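PDB 5NNL: inactive dihydroorotase-like domain from Chaetomium thermophilum, which is an inactive dihydroorotase-like domain with a beta/alpha-barrel fold, as in the amidohydrolase superfamily. Local coordinates for residues A[4-9]-A[282-287]; A[39-44]-A[272-277]; A[178-183]-A[215-220]; A[126-131]-A[149-154]. One frame throughout, in Å; residues are numbered along the deposited sequence. Where two conformers were deposited one is given.

Contact 1. Residues A[4-9]-A[282-287]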
loop_
_atom_site.group_PDB
_atom_site.type_symbol
_atom_site.label_atom_id
_atom_site.label_comp_id
_atom_site.label_asym_id
_atom_site.label_seq_id
_atom_site.Cartn_x
_atom_site.Cartn_y
_atom_site.Cartn_z
ATOM N N ILE A 4 2.086 -23.389 -3.684
ATOM C CA ILE A 4 0.842 -22.920 -3.090
ATOM C C ILE A 4 0.077 -22.105 -4.126
ATOM O O ILE A 4 0.673 -21.388 -4.937
ATOM C CB ILE A 4 1.097 -22.087 -1.815
ATOM C CG1 ILE A 4 1.952 -20.853 -2.134
ATOM C CG2 ILE A 4 1.772 -22.957 -0.753
ATOM C CD1 ILE A 4 2.103 -19.884 -0.965
ATOM N N GLN A 5 -1.247 -22.233 -4.106
ATOM C CA GLN A 5 -2.129 -21.479 -4.987
ATOM C C GLN A 5 -2.802 -20.380 -4.177
ATOM O O GLN A 5 -3.486 -20.663 -3.187
ATOM C CB GLN A 5 -3.175 -22.391 -5.628
ATOM C CG GLN A 5 -2.704 -23.100 -6.889
ATOM C CD GLN A 5 -3.486 -24.372 -7.167
ATOM O OE1 GLN A 5 -4.696 -24.336 -7.399
ATOM N NE2 GLN A 5 -2.800 -25.505 -7.134
ATOM N N LEU A 6 -2.603 -19.134 -4.592
ATOM C CA LEU A 6 -3.215 -17.997 -3.932
ATOM C C LEU A 6 -4.120 -17.253 -4.902
ATOM O O LEU A 6 -3.904 -17.299 -6.117
ATOM C CB LEU A 6 -2.154 -17.026 -3.396
ATOM C CG LEU A 6 -1.257 -17.543 -2.273
ATOM C CD1 LEU A 6 -0.190 -16.516 -1.922
ATOM C CD2 LEU A 6 -2.081 -17.878 -1.047
ATOM N N PRO A 7 -5.142 -16.566 -4.405
ATOM C CA PRO A 7 -5.888 -15.646 -5.262
ATOM C C PRO A 7 -5.036 -14.435 -5.598
ATOM O O PRO A 7 -3.975 -14.203 -5.014
ATOM C CB PRO A 7 -7.098 -15.265 -4.409
ATOM C CG PRO A 7 -6.603 -15.383 -3.008
ATOM C CD PRO A 7 -5.592 -16.498 -3.003
ATOM N N GLY A 8 -5.513 -13.657 -6.565
ATOM C CA GLY A 8 -4.864 -12.403 -6.886
ATOM C C GLY A 8 -4.694 -11.563 -5.640
ATOM O O GLY A 8 -5.625 -11.453 -4.836
ATOM N N LEU A 9 -3.515 -10.981 -5.450
ATOM C CA LEU A 9 -3.204 -10.274 -4.215
ATOM C C LEU A 9 -3.472 -8.781 -4.368
ATOM O O LEU A 9 -3.677 -8.262 -5.469
ATOM C CB LEU A 9 -1.751 -10.528 -3.797
ATOM C CG LEU A 9 -1.401 -11.992 -3.502
ATOM C CD1 LEU A 9 0.082 -12.129 -3.169
ATOM C CD2 LEU A 9 -2.259 -12.562 -2.366
ATOM N N VAL A 282 -2.593 -16.734 -8.463
ATOM C CA VAL A 282 -1.146 -16.673 -8.298
ATOM C C VAL A 282 -0.654 -18.042 -7.850
ATOM O O VAL A 282 -1.109 -18.565 -6.827
ATOM C CB VAL A 282 -0.728 -15.601 -7.271
ATOM C CG1 VAL A 282 0.792 -15.529 -7.155
ATOM C CG2 VAL A 282 -1.291 -14.256 -7.645
ATOM N N GLU A 283 0.289 -18.607 -8.599
ATOM C CA GLU A 283 0.942 -19.858 -8.239
ATOM C C GLU A 283 2.382 -19.561 -7.853
ATOM O O GLU A 283 3.115 -18.929 -8.622
ATOM C CB GLU A 283 0.901 -20.862 -9.392
ATOM C CG GLU A 283 1.487 -22.228 -9.039
ATOM C CD GLU A 283 1.405 -23.221 -10.186
ATOM O OE1 GLU A 283 1.462 -22.782 -11.357
ATOM O OE2 GLU A 283 1.279 -24.436 -9.914
ATOM N N ILE A 284 2.783 -20.028 -6.672
ATOM C CA ILE A 284 4.058 -19.661 -6.066
ATOM C C ILE A 284 4.827 -20.925 -5.717
ATOM O O ILE A 284 4.294 -21.826 -5.059
ATOM C CB ILE A 284 3.847 -18.790 -4.814
ATOM C CG1 ILE A 284 3.304 -17.421 -5.225
ATOM C CG2 ILE A 284 5.142 -18.614 -4.038
ATOM C CD1 ILE A 284 2.339 -16.856 -4.255
ATOM N N GLU A 285 6.081 -20.985 -6.156
ATOM C CA GLU A 285 7.025 -22.009 -5.713
ATOM C C GLU A 285 7.660 -21.475 -4.434
ATOM O O GLU A 285 8.629 -20.715 -4.459
ATOM C CB GLU A 285 8.041 -22.311 -6.808
ATOM C CG GLU A 285 7.401 -22.996 -8.023
ATOM C CD GLU A 285 8.159 -22.796 -9.328
ATOM O OE1 GLU A 285 8.161 -23.731 -10.156
ATOM O OE2 GLU A 285 8.736 -21.709 -9.541
ATOM N N LEU A 286 7.081 -21.870 -3.298
ATOM C CA LEU A 286 7.433 -21.270 -2.014
ATOM C C LEU A 286 8.881 -21.544 -1.628
ATOM O O LEU A 286 9.505 -20.725 -0.942
ATOM C CB LEU A 286 6.481 -21.797 -0.941
ATOM C CG LEU A 286 6.749 -21.409 0.510
ATOM C CD1 LEU A 286 6.725 -19.903 0.681
ATOM C CD2 LEU A 286 5.724 -22.071 1.412
ATOM N N ASP A 287 9.436 -22.677 -2.058
ATOM C CA ASP A 287 10.765 -23.105 -1.648
ATOM C C ASP A 287 11.854 -22.768 -2.654
ATOM O O ASP A 287 13.033 -22.980 -2.354
ATOM C CB ASP A 287 10.782 -24.619 -1.405
ATOM C CG ASP A 287 10.377 -24.989 0.004
ATOM O OD1 ASP A 287 10.752 -24.256 0.949
ATOM O OD2 ASP A 287 9.690 -26.020 0.165
#

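Contact 2. Residues A[39-44]-A[272-277]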
loop_
_atom_site.group_PDB
_atom_site.type_symbol
_atom_site.label_atom_id
_atom_site.label_comp_id
_atom_site.label_asym_id
_atom_site.label_seq_id
_atom_site.Cartn_x
_atom_site.Cartn_y
_atom_site.Cartn_z
ATOM N N TYR A 39 0.063 -9.101 -7.736
ATOM C CA TYR A 39 -0.960 -8.165 -7.286
ATOM C C TYR A 39 -1.888 -7.857 -8.456
ATOM O O TYR A 39 -1.497 -7.164 -9.400
ATOM C CB TYR A 39 -0.317 -6.893 -6.737
ATOM C CG TYR A 39 0.714 -7.157 -5.663
ATOM C CD1 TYR A 39 0.329 -7.493 -4.370
ATOM C CD2 TYR A 39 2.071 -7.087 -5.944
ATOM C CE1 TYR A 39 1.268 -7.749 -3.385
ATOM C CE2 TYR A 39 3.019 -7.336 -4.964
ATOM C CZ TYR A 39 2.610 -7.670 -3.685
ATOM O OH TYR A 39 3.541 -7.924 -2.699
ATOM N N SER A 40 -3.114 -8.378 -8.398
ATOM C CA SER A 40 -4.120 -8.109 -9.419
ATOM C C SER A 40 -4.995 -6.907 -9.083
ATOM O O SER A 40 -5.857 -6.543 -9.889
ATOM C CB SER A 40 -5.003 -9.345 -9.628
ATOM O OG SER A 40 -5.705 -9.684 -8.444
ATOM N N MET A 41 -4.800 -6.294 -7.917
ATOM C CA MET A 41 -5.567 -5.131 -7.494
ATOM C C MET A 41 -4.678 -4.269 -6.615
ATOM O O MET A 41 -4.102 -4.768 -5.644
ATOM C CB MET A 41 -6.823 -5.543 -6.720
ATOM C CG MET A 41 -8.136 -5.178 -7.394
ATOM S SD MET A 41 -8.444 -3.401 -7.444
ATOM C CE MET A 41 -10.064 -3.330 -6.686
ATOM N N ILE A 42 -4.577 -2.985 -6.945
ATOM C CA ILE A 42 -3.748 -2.056 -6.186
ATOM C C ILE A 42 -4.515 -0.760 -5.977
ATOM O O ILE A 42 -5.211 -0.279 -6.878
ATOM C CB ILE A 42 -2.398 -1.778 -6.886
ATOM C CG1 ILE A 42 -2.609 -1.099 -8.242
ATOM C CG2 ILE A 42 -1.617 -3.071 -7.049
ATOM C CD1 ILE A 42 -1.319 -0.625 -8.903
ATOM N N ARG A 43 -4.389 -0.198 -4.779
ATOM C CA ARG A 43 -4.828 1.163 -4.513
ATOM C C ARG A 43 -3.658 2.101 -4.757
ATOM O O ARG A 43 -2.557 1.880 -4.240
ATOM C CB ARG A 43 -5.345 1.315 -3.082
ATOM C CG ARG A 43 -5.488 2.769 -2.639
ATOM C CD ARG A 43 -6.021 2.914 -1.224
ATOM N NE ARG A 43 -5.917 4.304 -0.796
ATOM C CZ ARG A 43 -4.786 4.880 -0.396
ATOM N NH1 ARG A 43 -3.654 4.185 -0.354
ATOM N NH2 ARG A 43 -4.786 6.156 -0.039
ATOM N N ILE A 44 -3.897 3.136 -5.549
ATOM C CA ILE A 44 -2.863 4.091 -5.916
ATOM C C ILE A 44 -2.777 5.160 -4.836
ATOM O O ILE A 44 -3.786 5.783 -4.483
ATOM C CB ILE A 44 -3.157 4.712 -7.292
ATOM C CG1 ILE A 44 -3.429 3.616 -8.334
ATOM C CG2 ILE A 44 -2.004 5.592 -7.735
ATOM C CD1 ILE A 44 -2.303 2.616 -8.495
ATOM N N PHE A 272 -11.318 -2.155 2.553
ATOM C CA PHE A 272 -11.476 -1.185 1.482
ATOM C C PHE A 272 -12.619 -1.531 0.535
ATOM O O PHE A 272 -12.743 -0.908 -0.524
ATOM C CB PHE A 272 -10.159 -1.041 0.719
ATOM C CG PHE A 272 -9.112 -0.280 1.485
ATOM C CD1 PHE A 272 -8.243 -0.939 2.337
ATOM C CD2 PHE A 272 -9.018 1.099 1.371
ATOM C CE1 PHE A 272 -7.287 -0.239 3.054
ATOM C CE2 PHE A 272 -8.065 1.805 2.085
ATOM C CZ PHE A 272 -7.198 1.135 2.927
ATOM N N GLU A 273 -13.464 -2.494 0.903
ATOM C CA GLU A 273 -14.678 -2.805 0.152
ATOM C C GLU A 273 -14.360 -3.069 -1.318
ATOM O O GLU A 273 -14.980 -2.512 -2.226
ATOM C CB GLU A 273 -15.699 -1.677 0.297
ATOM C CG GLU A 273 -16.103 -1.395 1.738
ATOM C CD GLU A 273 -16.414 0.069 1.989
ATOM O OE1 GLU A 273 -16.736 0.787 1.015
ATOM O OE2 GLU A 273 -16.330 0.499 3.161
ATOM N N LEU A 274 -13.377 -3.930 -1.548
ATOM C CA LEU A 274 -12.941 -4.248 -2.898
ATOM C C LEU A 274 -13.709 -5.449 -3.439
ATOM O O LEU A 274 -14.105 -6.351 -2.697
ATOM C CB LEU A 274 -11.436 -4.521 -2.921
ATOM C CG LEU A 274 -10.579 -3.370 -2.385
ATOM C CD1 LEU A 274 -9.105 -3.752 -2.365
ATOM C CD2 LEU A 274 -10.794 -2.101 -3.201
ATOM N N HIS A 275 -13.918 -5.446 -4.751
ATOM C CA HIS A 275 -14.768 -6.440 -5.384
ATOM C C HIS A 275 -14.014 -7.747 -5.607
ATOM O O HIS A 275 -12.784 -7.814 -5.533
ATOM C CB HIS A 275 -15.300 -5.915 -6.719
ATOM C CG HIS A 275 -16.255 -4.771 -6.580
ATOM N ND1 HIS A 275 -16.861 -4.449 -5.384
ATOM C CD2 HIS A 275 -16.709 -3.871 -7.485
ATOM C CE1 HIS A 275 -17.647 -3.402 -5.558
ATOM N NE2 HIS A 275 -17.573 -3.032 -6.823
ATOM N N ASP A 276 -14.781 -8.799 -5.880
ATOM C CA ASP A 276 -14.204 -10.085 -6.233
ATOM C C ASP A 276 -13.567 -10.024 -7.616
ATOM O O ASP A 276 -14.035 -9.316 -8.512
ATOM C CB ASP A 276 -15.279 -11.173 -6.202
ATOM C CG ASP A 276 -15.847 -11.388 -4.814
ATOM O OD1 ASP A 276 -15.056 -11.429 -3.851
ATOM O OD2 ASP A 276 -17.085 -11.505 -4.686
ATOM N N GLN A 277 -12.479 -10.775 -7.781
ATOM C CA GLN A 277 -11.773 -10.882 -9.056
ATOM C C GLN A 277 -11.821 -12.334 -9.509
ATOM O O GLN A 277 -11.025 -13.161 -9.052
ATOM C CB GLN A 277 -10.330 -10.411 -8.941
ATOM C CG GLN A 277 -10.154 -8.931 -8.730
ATOM C CD GLN A 277 -8.700 -8.533 -8.812
ATOM O OE1 GLN A 277 -7.876 -9.009 -8.032
ATOM N NE2 GLN A 277 -8.368 -7.683 -9.778
#

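Contact 3. Residues A[178-183]-A[215-220]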
loop_
_atom_site.group_PDB
_atom_site.type_symbol
_atom_site.label_atom_id
_atom_site.label_comp_id
_atom_site.label_asym_id
_atom_site.label_seq_id
_atom_site.Cartn_x
_atom_site.Cartn_y
_atom_site.Cartn_z
ATOM N N ASP A 178 -1.984 -1.043 8.680
ATOM C CA ASP A 178 -1.008 -1.809 7.923
ATOM C C ASP A 178 0.398 -1.355 8.284
ATOM O O ASP A 178 0.604 -0.295 8.880
ATOM C CB ASP A 178 -1.214 -1.680 6.400
ATOM C CG ASP A 178 -0.891 -0.293 5.870
ATOM O OD1 ASP A 178 -1.838 0.469 5.578
ATOM O OD2 ASP A 178 0.308 0.035 5.734
ATOM N N VAL A 179 1.364 -2.201 7.935
ATOM C CA VAL A 179 2.773 -1.839 7.950
ATOM C C VAL A 179 3.324 -2.109 6.561
ATOM O O VAL A 179 2.889 -3.033 5.866
ATOM C CB VAL A 179 3.589 -2.612 9.016
ATOM C CG1 VAL A 179 2.916 -2.532 10.371
ATOM C CG2 VAL A 179 3.788 -4.057 8.612
ATOM N N CYS A 180 4.282 -1.289 6.152
ATOM C CA CYS A 180 5.011 -1.561 4.924
ATOM C C CYS A 180 5.929 -2.755 5.135
ATOM O O CYS A 180 6.557 -2.894 6.188
ATOM C CB CYS A 180 5.827 -0.343 4.500
ATOM S SG CYS A 180 4.879 1.181 4.380
ATOM N N VAL A 181 6.020 -3.615 4.120
ATOM C CA VAL A 181 6.778 -4.855 4.262
ATOM C C VAL A 181 8.230 -4.566 4.629
ATOM O O VAL A 181 8.816 -5.249 5.477
ATOM C CB VAL A 181 6.677 -5.692 2.972
ATOM C CG1 VAL A 181 7.631 -6.893 3.023
ATOM C CG2 VAL A 181 5.240 -6.166 2.764
ATOM N N TYR A 182 8.841 -3.567 3.989
ATOM C CA TYR A 182 10.231 -3.239 4.295
ATOM C C TYR A 182 10.428 -2.935 5.775
ATOM O O TYR A 182 11.501 -3.207 6.324
ATOM C CB TYR A 182 10.697 -2.039 3.467
ATOM C CG TYR A 182 11.270 -2.361 2.101
ATOM C CD1 TYR A 182 11.172 -3.633 1.548
ATOM C CD2 TYR A 182 11.920 -1.378 1.364
ATOM C CE1 TYR A 182 11.701 -3.909 0.298
ATOM C CE2 TYR A 182 12.450 -1.644 0.121
ATOM C CZ TYR A 182 12.340 -2.905 -0.409
ATOM O OH TYR A 182 12.874 -3.148 -1.653
ATOM N N SER A 183 9.414 -2.363 6.432
ATOM C CA SER A 183 9.545 -2.018 7.843
ATOM C C SER A 183 9.879 -3.233 8.702
ATOM O O SER A 183 10.521 -3.090 9.748
ATOM C CB SER A 183 8.257 -1.372 8.352
ATOM O OG SER A 183 8.031 -0.112 7.748
ATOM N N VAL A 215 -3.122 -5.598 7.660
ATOM C CA VAL A 215 -2.755 -5.544 6.250
ATOM C C VAL A 215 -1.259 -5.304 6.103
ATOM O O VAL A 215 -0.641 -4.584 6.891
ATOM C CB VAL A 215 -3.543 -4.431 5.519
ATOM C CG1 VAL A 215 -3.086 -4.288 4.067
ATOM C CG2 VAL A 215 -5.035 -4.697 5.587
ATOM N N PHE A 216 -0.680 -5.912 5.070
ATOM C CA PHE A 216 0.644 -5.548 4.588
ATOM C C PHE A 216 0.492 -4.682 3.346
ATOM O O PHE A 216 -0.344 -4.962 2.482
ATOM C CB PHE A 216 1.482 -6.781 4.241
ATOM C CG PHE A 216 1.997 -7.544 5.433
ATOM C CD1 PHE A 216 2.480 -6.887 6.553
ATOM C CD2 PHE A 216 2.014 -8.926 5.417
ATOM C CE1 PHE A 216 2.958 -7.600 7.633
ATOM C CE2 PHE A 216 2.491 -9.639 6.493
ATOM C CZ PHE A 216 2.963 -8.982 7.600
ATOM N N SER A 217 1.301 -3.633 3.260
ATOM C CA SER A 217 1.353 -2.801 2.070
ATOM C C SER A 217 2.795 -2.695 1.607
ATOM O O SER A 217 3.732 -3.022 2.338
ATOM C CB SER A 217 0.781 -1.397 2.319
ATOM O OG SER A 217 1.629 -0.650 3.173
ATOM N N ILE A 218 2.966 -2.258 0.367
ATOM C CA ILE A 218 4.290 -1.906 -0.127
ATOM C C ILE A 218 4.639 -0.472 0.242
ATOM O O ILE A 218 5.679 -0.214 0.856
ATOM C CB ILE A 218 4.352 -2.145 -1.647
ATOM C CG1 ILE A 218 4.069 -3.626 -1.922
ATOM C CG2 ILE A 218 5.701 -1.688 -2.205
ATOM C CD1 ILE A 218 4.382 -4.080 -3.310
ATOM N N GLY A 219 3.764 0.470 -0.107
ATOM C CA GLY A 219 3.880 1.829 0.372
ATOM C C GLY A 219 4.879 2.651 -0.418
ATOM O O GLY A 219 5.414 2.237 -1.451
ATOM N N SER A 220 5.122 3.857 0.089
ATOM C CA SER A 220 6.139 4.739 -0.462
ATOM C C SER A 220 7.490 4.545 0.208
ATOM O O SER A 220 8.466 5.180 -0.202
ATOM C CB SER A 220 5.702 6.204 -0.333
ATOM O OG SER A 220 5.526 6.571 1.027
HETATM O O HOH W 1 7.713 -2.178 1.546
#

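Contact 4. Residues A[126-131]-A[149-154]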
loop_
_atom_site.group_PDB
_atom_site.type_symbol
_atom_site.label_atom_id
_atom_site.label_comp_id
_atom_site.label_asym_id
_atom_site.label_seq_id
_atom_site.Cartn_x
_atom_site.Cartn_y
_atom_site.Cartn_z
ATOM N N LYS A 126 -17.451 4.948 3.054
ATOM C CA LYS A 126 -16.318 4.966 2.137
ATOM C C LYS A 126 -15.018 5.054 2.930
ATOM O O LYS A 126 -14.899 5.918 3.812
ATOM C CB LYS A 126 -16.432 6.146 1.179
ATOM C CG LYS A 126 -15.721 5.951 -0.159
ATOM C CD LYS A 126 -16.458 6.644 -1.305
ATOM C CE LYS A 126 -16.734 5.693 -2.467
ATOM N NZ LYS A 126 -15.512 5.400 -3.270
ATOM N N PRO A 127 -14.029 4.196 2.669
ATOM C CA PRO A 127 -12.861 4.124 3.559
ATOM C C PRO A 127 -12.115 5.445 3.700
ATOM O O PRO A 127 -12.030 6.246 2.766
ATOM C CB PRO A 127 -11.975 3.066 2.891
ATOM C CG PRO A 127 -12.917 2.224 2.116
ATOM C CD PRO A 127 -13.981 3.158 1.624
ATOM N N ILE A 128 -11.559 5.649 4.896
ATOM C CA ILE A 128 -10.638 6.742 5.187
ATOM C C ILE A 128 -9.327 6.144 5.678
ATOM O O ILE A 128 -9.321 5.245 6.523
ATOM C CB ILE A 128 -11.209 7.720 6.237
ATOM C CG1 ILE A 128 -12.469 8.399 5.691
ATOM C CG2 ILE A 128 -10.157 8.766 6.626
ATOM C CD1 ILE A 128 -13.171 9.323 6.682
ATOM N N ILE A 129 -8.217 6.664 5.159
ATOM C CA ILE A 129 -6.887 6.151 5.458
ATOM C C ILE A 129 -6.000 7.322 5.859
ATOM O O ILE A 129 -6.090 8.408 5.277
ATOM C CB ILE A 129 -6.295 5.383 4.252
ATOM C CG1 ILE A 129 -4.801 5.111 4.453
ATOM C CG2 ILE A 129 -6.521 6.151 2.963
ATOM C CD1 ILE A 129 -4.196 4.187 3.404
ATOM N N THR A 130 -5.152 7.104 6.863
ATOM C CA THR A 130 -4.275 8.145 7.375
ATOM C C THR A 130 -2.911 7.561 7.708
ATOM O O THR A 130 -2.784 6.375 8.021
ATOM C CB THR A 130 -4.854 8.813 8.634
ATOM O OG1 THR A 130 -3.921 9.776 9.133
ATOM C CG2 THR A 130 -5.150 7.776 9.718
ATOM N N ASP A 131 -1.886 8.414 7.636
ATOM C CA ASP A 131 -0.553 8.081 8.120
ATOM C C ASP A 131 -0.202 8.854 9.389
ATOM O O ASP A 131 0.981 9.017 9.707
ATOM C CB ASP A 131 0.493 8.337 7.031
ATOM C CG ASP A 131 0.564 9.792 6.613
ATOM O OD1 ASP A 131 -0.282 10.594 7.065
ATOM O OD2 ASP A 131 1.472 10.136 5.828
ATOM N N ARG A 149 -17.431 5.492 12.889
ATOM C CA ARG A 149 -17.095 5.007 11.560
ATOM C C ARG A 149 -15.690 4.413 11.591
ATOM O O ARG A 149 -15.008 4.423 12.621
ATOM C CB ARG A 149 -17.219 6.125 10.515
ATOM C CG ARG A 149 -16.266 7.307 10.695
ATOM C CD ARG A 149 -15.800 7.813 9.345
ATOM N NE ARG A 149 -15.109 6.755 8.611
ATOM C CZ ARG A 149 -15.158 6.580 7.293
ATOM N NH1 ARG A 149 -15.874 7.394 6.526
ATOM N NH2 ARG A 149 -14.491 5.577 6.738
ATOM N N ARG A 150 -15.258 3.893 10.447
ATOM C CA ARG A 150 -14.003 3.165 10.342
ATOM C C ARG A 150 -12.850 4.112 10.033
ATOM O O ARG A 150 -13.028 5.154 9.399
ATOM C CB ARG A 150 -14.089 2.095 9.250
ATOM C CG ARG A 150 -15.264 1.140 9.397
ATOM C CD ARG A 150 -15.311 0.128 8.258
ATOM N NE ARG A 150 -14.173 -0.793 8.289
ATOM C CZ ARG A 150 -14.253 -2.124 8.329
ATOM N NH1 ARG A 150 -15.425 -2.748 8.331
ATOM N NH2 ARG A 150 -13.139 -2.843 8.359
ATOM N N ILE A 151 -11.658 3.732 10.490
ATOM C CA ILE A 151 -10.425 4.442 10.169
ATOM C C ILE A 151 -9.321 3.414 9.963
ATOM O O ILE A 151 -9.224 2.435 10.709
ATOM C CB ILE A 151 -10.035 5.448 11.274
ATOM C CG1 ILE A 151 -8.784 6.236 10.879
ATOM C CG2 ILE A 151 -9.803 4.732 12.586
ATOM C CD1 ILE A 151 -9.001 7.215 9.748
ATOM N N HIS A 152 -8.485 3.641 8.952
ATOM C CA HIS A 152 -7.355 2.772 8.652
ATOM C C HIS A 152 -6.066 3.572 8.753
ATOM O O HIS A 152 -5.952 4.650 8.161
ATOM C CB HIS A 152 -7.471 2.157 7.255
ATOM C CG HIS A 152 -6.364 1.203 6.929
ATOM N ND1 HIS A 152 -6.367 -0.110 7.349
ATOM C CD2 HIS A 152 -5.211 1.375 6.240
ATOM C CE1 HIS A 152 -5.269 -0.709 6.923
ATOM N NE2 HIS A 152 -4.551 0.170 6.248
ATOM N N VAL A 153 -5.098 3.035 9.492
ATOM C CA VAL A 153 -3.820 3.695 9.735
ATOM C C VAL A 153 -2.750 2.976 8.929
ATOM O O VAL A 153 -2.590 1.756 9.045
ATOM C CB VAL A 153 -3.466 3.701 11.232
ATOM C CG1 VAL A 153 -2.171 4.465 11.470
ATOM C CG2 VAL A 153 -4.599 4.306 12.046
ATOM N N SER A 154 -1.999 3.733 8.141
ATOM C CA SER A 154 -1.079 3.168 7.168
ATOM C C SER A 154 0.369 3.379 7.589
ATOM O O SER A 154 0.705 4.341 8.286
ATOM C CB SER A 154 -1.308 3.787 5.789
ATOM O OG SER A 154 -0.629 3.053 4.784
HETATM O O HOH W 2 -11.760 3.544 6.958
#

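Contact 1. Residues A[4-9]-A[282-287]
Ile4 to Pro7 and Val282 to Glu285 run antiparallel, their strand axes 4.8 Å apart and their N-to-C directions 147° apart. Ile4 with Ile284 and Leu6 with Val282 are hydrogen-bonded pairs, while Gln5 with Glu283 between them is a non-hydrogen-bonded pair. Ile4 N gives to Ile284 O at 3.0 Å and Ile284 N returns to Ile4 O at 3.1 Å. The Leu6 pair is shorter, with Leu6 N to Val282 O at 2.7 Å and nearly straight (174° at the hydrogen), and Val282 N to Leu6 O also at 2.7 Å. Gln5 CA adds a C-H contact to Val282 O. The pairing is consistent with the small beta domain beside the barrel in amidohydrolase relatives: segment 4-9 leads on into the first barrel strand, and strand 305-315 bonds to the far edge of 282-285. On the apolar face of Ile4, Leu6, Val282 and Ile284, helix 257-271 covers Ile4 and Leu6, and helix 242-251 covers Ile284. Leu6 CD1 meets Ile284 CD1 at 3.5 Å, tight for two methyls, with the two side chains crossing at a slant. Ile4 turns CG1 between its backbone N and carbonyl carbon (chi1 60°), which brings CG1 to 3.9 Å from Ile284 CB. Val282 CG2 points to Pro7 O and Gly8 CA. Gln5 and Glu283 project from the opposite face.

Contact 2. Residues A[39-44]-A[272-277]
A Schellman motif, with Glu273 as its positive-phi C-prime residue, ends helix 257-271, and the loop that follows runs along the second strand of the beta/alpha barrel, on the side of Met41 and Arg43, with Ile42 and Ile44 turned to helix 26-37. Three side chains of the loop, Phe272, Leu274 and Gln277, meet three of segment 39-44, Arg43, Met41 and Ser40. Gln277, extended beyond CG, brings its amide to Ser40. Its NE2 donates to Ser40 O at 2.8 Å; the bond is fairly straight at the hydrogen (166°) and keeps to the amide plane, yet NE2 approaches from above the carbonyl plane of Ser40. The same NE2 also bonds Asp73 OD2, so strands 39-44 and 73-79 together fix the rotation of the amide. OE1 faces Ser40 OG at a modelled separation too short to be trusted in detail. Met41 lays CG over one face of the amide, 3.5 Å from Gln277 NE2, and then bends at chi2 and chi3 to set CE 3.8 Å from Leu274 CD2. Arg43 sends its guanidinium on to Ser97 OG and Ile12 O; its CD touches Phe272 CE2 at 4.0 Å, the guanidinium and ring planes 36° apart.

Contact 3. Residues A[178-183]-A[215-220]
Asp178 to Cys180 end the seventh strand of the beta/alpha barrel, 175-180, and Val215 to Ser217 form the eighth, parallel to it with axes 4.7 Å apart. Backbone bonds alternate between them: Val179 N to Val215 O (3.3 Å), Ser217 N to Val179 O (3.1 Å), and Val181 N to Ser217 O (3.0 Å). The last carries the pairing past the strand end into the first turn of helix 181-185. C-H contacts from Asp178 CA to Val215 O and from Cys180 CA to Ser217 O fill in between.

Asp178 and Ser217 meet on the face they share with Val215 and Cys180. Asp178 swings CG between its backbone N and carbonyl carbon (chi1 69°), and Ser217 OG takes the same position (chi1 69°), which brings it over the carboxylate to donate to Asp178 OD2 at 3.0 Å. OD2 also takes the N-H of Ala155, while OD1 is held by His152 NE2 and Ser154 OG; the carboxylate is thus gripped at both oxygens, by strands six and eight and the loop after strand six.

Val179 and Phe216 share the other face. Val179 CG2 lies at the edge of the Phe216 ring, near its plane, 3.7 Å from CD1, the two side chains pointing the same way. Val181, just past the strand, crosses Phe216 at roughly a right angle, CG2 against CB, beneath helix 242-251.

Beyond the strands, Cys180 SG reaches the bend at Gly219, and one water links the two segments, accepting from Tyr182 N at 3.0 Å and donating to Ile218 O at 2.9 Å.

Contact 4. Residues A[126-131]-A[149-154]
The Arg149 guanidinium carries Ile128 CD1 over one face, 3.3 Å from NH1 and offset toward the rim, and meets Lys126 O at its edge. The His152 ring has Ile129 CD1 at its edge, near the ring plane, 4.1 Å from CD2. His152 lies in, and Arg149 just before, the last strand of a beta-alpha-beta unit of the barrel, in which strand 128-130, helix 134-146 and strand 151-153 place the fifth and sixth strands parallel and adjacent. Arg149 bends at chi2 and chi3 so that NH1 and NH2 converge end-on on Lys126 O, NH2 at 3.0 Å and NH1 at 3.2 Å, both from the same face of that carbonyl, which also accepts from Trp122 NE1. NE turns back to Arg150 O at 2.7 Å on a lone pair. With NE and both terminal nitrogens engaged, the guanidinium is fixed in its plane; the Arg149 and Ile128 side chains cross at about a right angle. His152 ND1 bonds Thr176 OG1 of the next strand, and Phe272 meets the ring edge-to-face. On the helix side, Ile151 CD1 packs on Ile128 CG2 and Thr130 CG2. The strands are joined by His152 N to Ile128 O, Thr130 N to His152 O (2.9 Å), and Ser154 N to Thr130 O (2.8 Å). Ile129 CD1 ends 3.8 Å from Ser154 CB.

Contact 1 closes the longest loop, and the other three lie nested inside it; contacts 4 and 3 follow in series within the loop of contact 2. Contacts 2, 3 and 4 belong to the barrel, their centres about 15 to 16 Å apart, whereas contact 1 sits in the beta extension, its centre about 28 Å from that of contact 4. Gly8 and Leu9 of strand 3-11 pack on Ser40 and Tyr39 of contact 2. Helix 257-271 covers the 4-7 side of contact 1, packs on Val215 and Phe216 of contact 3, and is followed by Phe272, which reaches His152 of contact 4. The N-terminal strand thus ties the barrel to the C-terminal strands beside it.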